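Local coordinates for possible transcriptional regulator, ArsR family protein (Rhodococcus sp., PDB 2OQG) that probably binds DNA as a winged-helix transcriptional regulator of the ArsR family, at residues A[26-38]-A[64-77]. Sequence-based numbering, arbitrary orientation.
Sequences ILTELGRADQSAS and VESVKVGREIRYRA. With ACY (acetic acid), chain F.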
loop_
_atom_site.group_PDB
_atom_site.type_symbol
_atom_site.label_atom_id
_atom_site.label_comp_id
_atom_site.label_asym_id
_atom_site.label_seq_id
_atom_site.Cartn_x
_atom_site.Cartn_y
_atom_site.Cartn_z
ATOM N N ILE A 26 10.996 -11.710 12.226
ATOM C CA ILE A 26 10.650 -10.630 11.288
ATOM C C ILE A 26 9.357 -10.957 10.561
ATOM O O ILE A 26 8.460 -10.108 10.451
ATOM C CB ILE A 26 11.831 -10.358 10.298
ATOM C CG1 ILE A 26 13.064 -9.799 11.037
ATOM C CG2 ILE A 26 11.382 -9.528 9.059
ATOM C CD1 ILE A 26 14.300 -9.741 10.173
ATOM N N LEU A 27 9.256 -12.189 10.066
ATOM C CA LEU A 27 8.073 -12.585 9.306
ATOM C C LEU A 27 6.827 -12.448 10.175
ATOM O O LEU A 27 5.788 -11.984 9.699
ATOM C CB LEU A 27 8.177 -14.050 8.798
ATOM C CG LEU A 27 9.105 -14.132 7.583
ATOM C CD1 LEU A 27 9.384 -15.610 7.229
ATOM C CD2 LEU A 27 8.536 -13.462 6.299
ATOM N N THR A 28 6.935 -12.869 11.437
ATOM C CA THR A 28 5.788 -12.833 12.331
ATOM C C THR A 28 5.328 -11.381 12.545
ATOM O O THR A 28 4.106 -11.070 12.489
ATOM C CB THR A 28 6.153 -13.498 13.643
ATOM O OG1 THR A 28 6.443 -14.870 13.360
ATOM C CG2 THR A 28 4.980 -13.440 14.608
ATOM N N GLU A 29 6.297 -10.503 12.762
ATOM C CA GLU A 29 5.974 -9.077 12.837
ATOM C C GLU A 29 5.267 -8.577 11.576
ATOM O O GLU A 29 4.199 -7.934 11.653
ATOM C CB GLU A 29 7.243 -8.252 13.086
ATOM C CG GLU A 29 7.683 -8.193 14.558
ATOM C CD GLU A 29 6.585 -7.590 15.501
ATOM O OE1 GLU A 29 5.880 -6.637 15.093
ATOM O OE2 GLU A 29 6.399 -8.091 16.639
ATOM N N LEU A 30 5.848 -8.899 10.423
ATOM C CA LEU A 30 5.343 -8.390 9.137
ATOM C C LEU A 30 4.067 -9.048 8.658
ATOM O O LEU A 30 3.405 -8.520 7.760
ATOM C CB LEU A 30 6.411 -8.525 8.056
ATOM C CG LEU A 30 7.717 -7.761 8.292
ATOM C CD1 LEU A 30 8.665 -7.966 7.093
ATOM C CD2 LEU A 30 7.478 -6.270 8.518
ATOM N N GLY A 31 3.746 -10.192 9.243
ATOM C CA GLY A 31 2.489 -10.864 8.938
ATOM C C GLY A 31 1.355 -10.285 9.770
ATOM O O GLY A 31 0.193 -10.486 9.426
ATOM N N ARG A 32 1.705 -9.613 10.869
ATOM C CA ARG A 32 0.739 -8.980 11.782
ATOM C C ARG A 32 0.324 -7.587 11.302
ATOM O O ARG A 32 -0.861 -7.259 11.296
ATOM C CB ARG A 32 1.337 -8.893 13.198
ATOM C CG ARG A 32 0.489 -8.109 14.209
ATOM C CD ARG A 32 1.144 -8.008 15.614
ATOM N NE ARG A 32 2.359 -7.191 15.666
ATOM C CZ ARG A 32 2.388 -5.863 15.775
ATOM N NH1 ARG A 32 3.550 -5.225 15.840
ATOM N NH2 ARG A 32 1.266 -5.156 15.827
ATOM N N ALA A 33 1.309 -6.790 10.889
ATOM C CA ALA A 33 1.079 -5.425 10.465
ATOM C C ALA A 33 2.212 -5.040 9.543
ATOM O O ALA A 33 3.339 -5.408 9.840
ATOM C CB ALA A 33 1.111 -4.535 11.650
ATOM N N ASP A 34 1.932 -4.295 8.469
ATOM C CA ASP A 34 3.018 -3.715 7.614
ATOM C C ASP A 34 3.896 -2.819 8.462
ATOM O O ASP A 34 3.350 -1.955 9.179
ATOM C CB ASP A 34 2.468 -2.801 6.505
ATOM C CG ASP A 34 1.565 -3.490 5.499
ATOM O OD1 ASP A 34 1.461 -4.727 5.486
ATOM O OD2 ASP A 34 0.931 -2.729 4.709
ATOM N N GLN A 35 5.230 -2.988 8.379
ATOM C CA GLN A 35 6.149 -2.187 9.238
ATOM C C GLN A 35 7.354 -1.749 8.461
ATOM O O GLN A 35 7.760 -2.420 7.529
ATOM C CB GLN A 35 6.585 -2.974 10.482
ATOM C CG GLN A 35 5.370 -3.236 11.369
ATOM C CD GLN A 35 5.675 -4.067 12.537
ATOM O OE1 GLN A 35 5.069 -5.117 12.735
ATOM N NE2 GLN A 35 6.647 -3.628 13.330
ATOM N N SER A 36 7.947 -0.633 8.885
ATOM C CA SER A 36 9.161 -0.199 8.277
ATOM C C SER A 36 10.354 -0.939 8.830
ATOM O O SER A 36 10.306 -1.590 9.869
ATOM C CB SER A 36 9.344 1.294 8.527
ATOM O OG SER A 36 9.475 1.565 9.933
ATOM N N ALA A 37 11.473 -0.814 8.146
ATOM C CA ALA A 37 12.693 -1.378 8.663
ATOM C C ALA A 37 13.034 -0.752 10.026
ATOM O O ALA A 37 13.510 -1.432 10.916
ATOM C CB ALA A 37 13.791 -1.130 7.695
ATOM N N SER A 38 12.757 0.534 10.203
ATOM C CA SER A 38 13.080 1.197 11.472
ATOM C C SER A 38 12.091 0.822 12.593
ATOM O O SER A 38 12.427 0.867 13.789
ATOM C CB SER A 38 13.181 2.707 11.250
ATOM O OG SER A 38 14.244 3.003 10.356
ATOM N N VAL A 64 8.348 -11.830 1.423
ATOM C CA VAL A 64 8.041 -10.427 1.822
ATOM C C VAL A 64 7.923 -9.568 0.599
ATOM O O VAL A 64 8.663 -9.778 -0.416
ATOM C CB VAL A 64 9.162 -9.864 2.794
ATOM C CG1 VAL A 64 9.098 -8.391 2.946
ATOM C CG2 VAL A 64 9.102 -10.617 4.116
ATOM N N GLU A 65 7.000 -8.585 0.663
ATOM C CA GLU A 65 6.982 -7.557 -0.354
ATOM C C GLU A 65 7.118 -6.167 0.285
ATOM O O GLU A 65 6.613 -5.939 1.398
ATOM C CB GLU A 65 5.738 -7.619 -1.255
ATOM C CG GLU A 65 4.445 -7.315 -0.548
ATOM C CD GLU A 65 3.216 -7.503 -1.446
ATOM O OE1 GLU A 65 3.392 -7.857 -2.650
ATOM O OE2 GLU A 65 2.056 -7.343 -0.930
ATOM N N SER A 66 7.776 -5.244 -0.424
ATOM C CA SER A 66 7.737 -3.864 -0.013
ATOM C C SER A 66 6.411 -3.210 -0.407
ATOM O O SER A 66 5.782 -3.558 -1.451
ATOM C CB SER A 66 8.873 -3.123 -0.658
ATOM O OG SER A 66 8.648 -3.183 -2.020
ATOM N N VAL A 67 5.989 -2.278 0.441
ATOM C CA VAL A 67 4.734 -1.577 0.300
ATOM C C VAL A 67 5.151 -0.100 0.373
ATOM O O VAL A 67 5.533 0.398 1.440
ATOM C CB VAL A 67 3.731 -1.946 1.437
ATOM C CG1 VAL A 67 2.427 -1.161 1.301
ATOM C CG2 VAL A 67 3.439 -3.461 1.528
ATOM N N LYS A 68 5.178 0.590 -0.749
ATOM C CA LYS A 68 5.641 1.975 -0.679
ATOM C C LYS A 68 4.468 2.895 -0.974
ATOM O O LYS A 68 3.892 2.870 -2.066
ATOM C CB LYS A 68 6.794 2.235 -1.661
ATOM C CG LYS A 68 7.378 3.627 -1.591
ATOM C CD LYS A 68 8.453 3.799 -2.581
ATOM C CE LYS A 68 9.063 5.223 -2.429
ATOM N NZ LYS A 68 10.089 5.490 -3.461
ATOM N N VAL A 69 4.095 3.684 0.021
ATOM C CA VAL A 69 2.947 4.514 -0.124
ATOM C C VAL A 69 3.402 5.959 -0.014
ATOM O O VAL A 69 3.922 6.392 1.025
ATOM C CB VAL A 69 1.917 4.146 0.932
ATOM C CG1 VAL A 69 0.762 5.148 0.866
ATOM C CG2 VAL A 69 1.484 2.714 0.715
ATOM N N GLY A 70 3.248 6.694 -1.107
ATOM C CA GLY A 70 3.957 7.946 -1.222
ATOM C C GLY A 70 5.444 7.702 -0.976
ATOM O O GLY A 70 6.067 6.881 -1.644
ATOM N N ARG A 71 5.980 8.406 0.012
ATOM C CA ARG A 71 7.401 8.340 0.342
ATOM C C ARG A 71 7.711 7.247 1.381
ATOM O O ARG A 71 8.874 6.921 1.616
ATOM C CB ARG A 71 7.888 9.714 0.848
ATOM C CG ARG A 71 7.333 10.909 0.061
ATOM C CD ARG A 71 7.733 10.884 -1.433
ATOM N NE ARG A 71 6.702 11.386 -2.363
ATOM C CZ ARG A 71 5.498 11.858 -2.025
ATOM N NH1 ARG A 71 5.117 11.933 -0.758
ATOM N NH2 ARG A 71 4.664 12.266 -2.968
ATOM N N GLU A 72 6.666 6.697 1.998
ATOM C CA GLU A 72 6.828 5.777 3.160
ATOM C C GLU A 72 7.019 4.325 2.695
ATOM O O GLU A 72 6.203 3.833 1.946
ATOM C CB GLU A 72 5.614 5.870 4.099
ATOM C CG GLU A 72 5.586 7.194 4.956
ATOM C CD GLU A 72 4.276 7.409 5.745
ATOM O OE1 GLU A 72 3.435 6.482 5.834
ATOM O OE2 GLU A 72 4.064 8.541 6.244
ATOM N N ILE A 73 8.060 3.655 3.179
ATOM C CA ILE A 73 8.344 2.255 2.786
ATOM C C ILE A 73 8.130 1.322 3.968
ATOM O O ILE A 73 8.765 1.465 5.026
ATOM C CB ILE A 73 9.784 2.015 2.271
ATOM C CG1 ILE A 73 10.043 2.779 0.977
ATOM C CG2 ILE A 73 10.003 0.513 1.922
ATOM C CD1 ILE A 73 11.479 2.992 0.660
ATOM N N ARG A 74 7.207 0.381 3.781
ATOM C CA ARG A 74 6.949 -0.623 4.784
ATOM C C ARG A 74 7.054 -1.982 4.129
ATOM O O ARG A 74 7.174 -2.061 2.908
ATOM C CB ARG A 74 5.576 -0.446 5.389
ATOM C CG ARG A 74 5.439 0.900 6.172
ATOM C CD ARG A 74 4.185 0.916 7.009
ATOM N NE ARG A 74 4.082 2.168 7.761
ATOM C CZ ARG A 74 3.678 3.334 7.237
ATOM N NH1 ARG A 74 3.309 3.437 5.948
ATOM N NH2 ARG A 74 3.639 4.417 8.008
ATOM N N TYR A 75 7.003 -3.036 4.939
ATOM C CA TYR A 75 7.144 -4.411 4.419
ATOM C C TYR A 75 6.007 -5.287 4.902
ATOM O O TYR A 75 5.449 -5.051 5.999
ATOM C CB TYR A 75 8.488 -5.001 4.835
ATOM C CG TYR A 75 9.620 -4.220 4.262
ATOM C CD1 TYR A 75 10.127 -4.549 3.026
ATOM C CD2 TYR A 75 10.148 -3.066 4.927
ATOM C CE1 TYR A 75 11.188 -3.815 2.446
ATOM C CE2 TYR A 75 11.201 -2.305 4.331
ATOM C CZ TYR A 75 11.701 -2.696 3.098
ATOM O OH TYR A 75 12.713 -1.955 2.541
ATOM N N ARG A 76 5.691 -6.335 4.131
ATOM C CA ARG A 76 4.517 -7.153 4.453
ATOM C C ARG A 76 4.905 -8.614 4.155
ATOM O O ARG A 76 5.518 -8.879 3.142
ATOM C CB ARG A 76 3.306 -6.741 3.584
ATOM C CG ARG A 76 2.134 -7.665 3.622
ATOM C CD ARG A 76 1.122 -7.130 2.602
ATOM N NE ARG A 76 0.746 -5.741 2.880
ATOM C CZ ARG A 76 0.124 -4.941 2.006
ATOM N NH1 ARG A 76 -0.188 -5.399 0.792
ATOM N NH2 ARG A 76 -0.218 -3.702 2.373
ATOM N N ALA A 77 4.590 -9.532 5.061
ATOM C CA ALA A 77 4.815 -10.971 4.828
ATOM C C ALA A 77 3.707 -11.460 3.918
ATOM O O ALA A 77 2.526 -11.081 4.087
ATOM C CB ALA A 77 4.813 -11.746 6.128
HETATM C C ACY F . -1.875 -2.213 -0.261
HETATM O O ACY F . -1.634 -3.387 -0.596
HETATM O OXT ACY F . -1.476 -1.642 0.779
HETATM C CH3 ACY F . -2.721 -1.400 -1.194
HETATM O O HOH W 1 11.462 0.967 5.791
#
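In this winged helix-turn-helix fold, the linker between helices 21-32 and 37-43 pairs with strand 72-77 of the beta-hairpin wing, Gln35 and Tyr75 forming a single antiparallel bridge. Tyr75 N donates to Gln35 O (2.8 Å) and Tyr75 O accepts from Gln35 N, so the linker is tied to strand 72-77 by one bridge with two bonds. In helix 21-32, Leu30 O takes a nearly straight bond from Ala77 N (3.1 Å), which comes from above the carbonyl plane. From the same helix, Leu27 CD2 meets Val64 CG2 (3.6 Å), while Leu30 lies alongside Tyr75, its CD1 3.7 Å from Tyr75 CB.

Asp34 and Arg76 make a side-on salt bridge, NE to OD1 (2.9 Å) and NH2 to OD2 (2.8 Å), with carboxylate and guanidinium planes 29° apart. CG of Arg76 stands anti to the backbone N (chi1 168°), and a bend at chi3 turns the guanidinium back to Asp34, with Val67 CG2 over its centre. A leucine in place of Arg76 would probably leave the buried Asp34 carboxylate without its cationic mate and free to turn. At the guanidinium edge lies an acetic acid molecule, probably from the crystallisation liquor: Arg76 NH1 donates to ACY O (2.8 Å) and NH2 to ACY OXT.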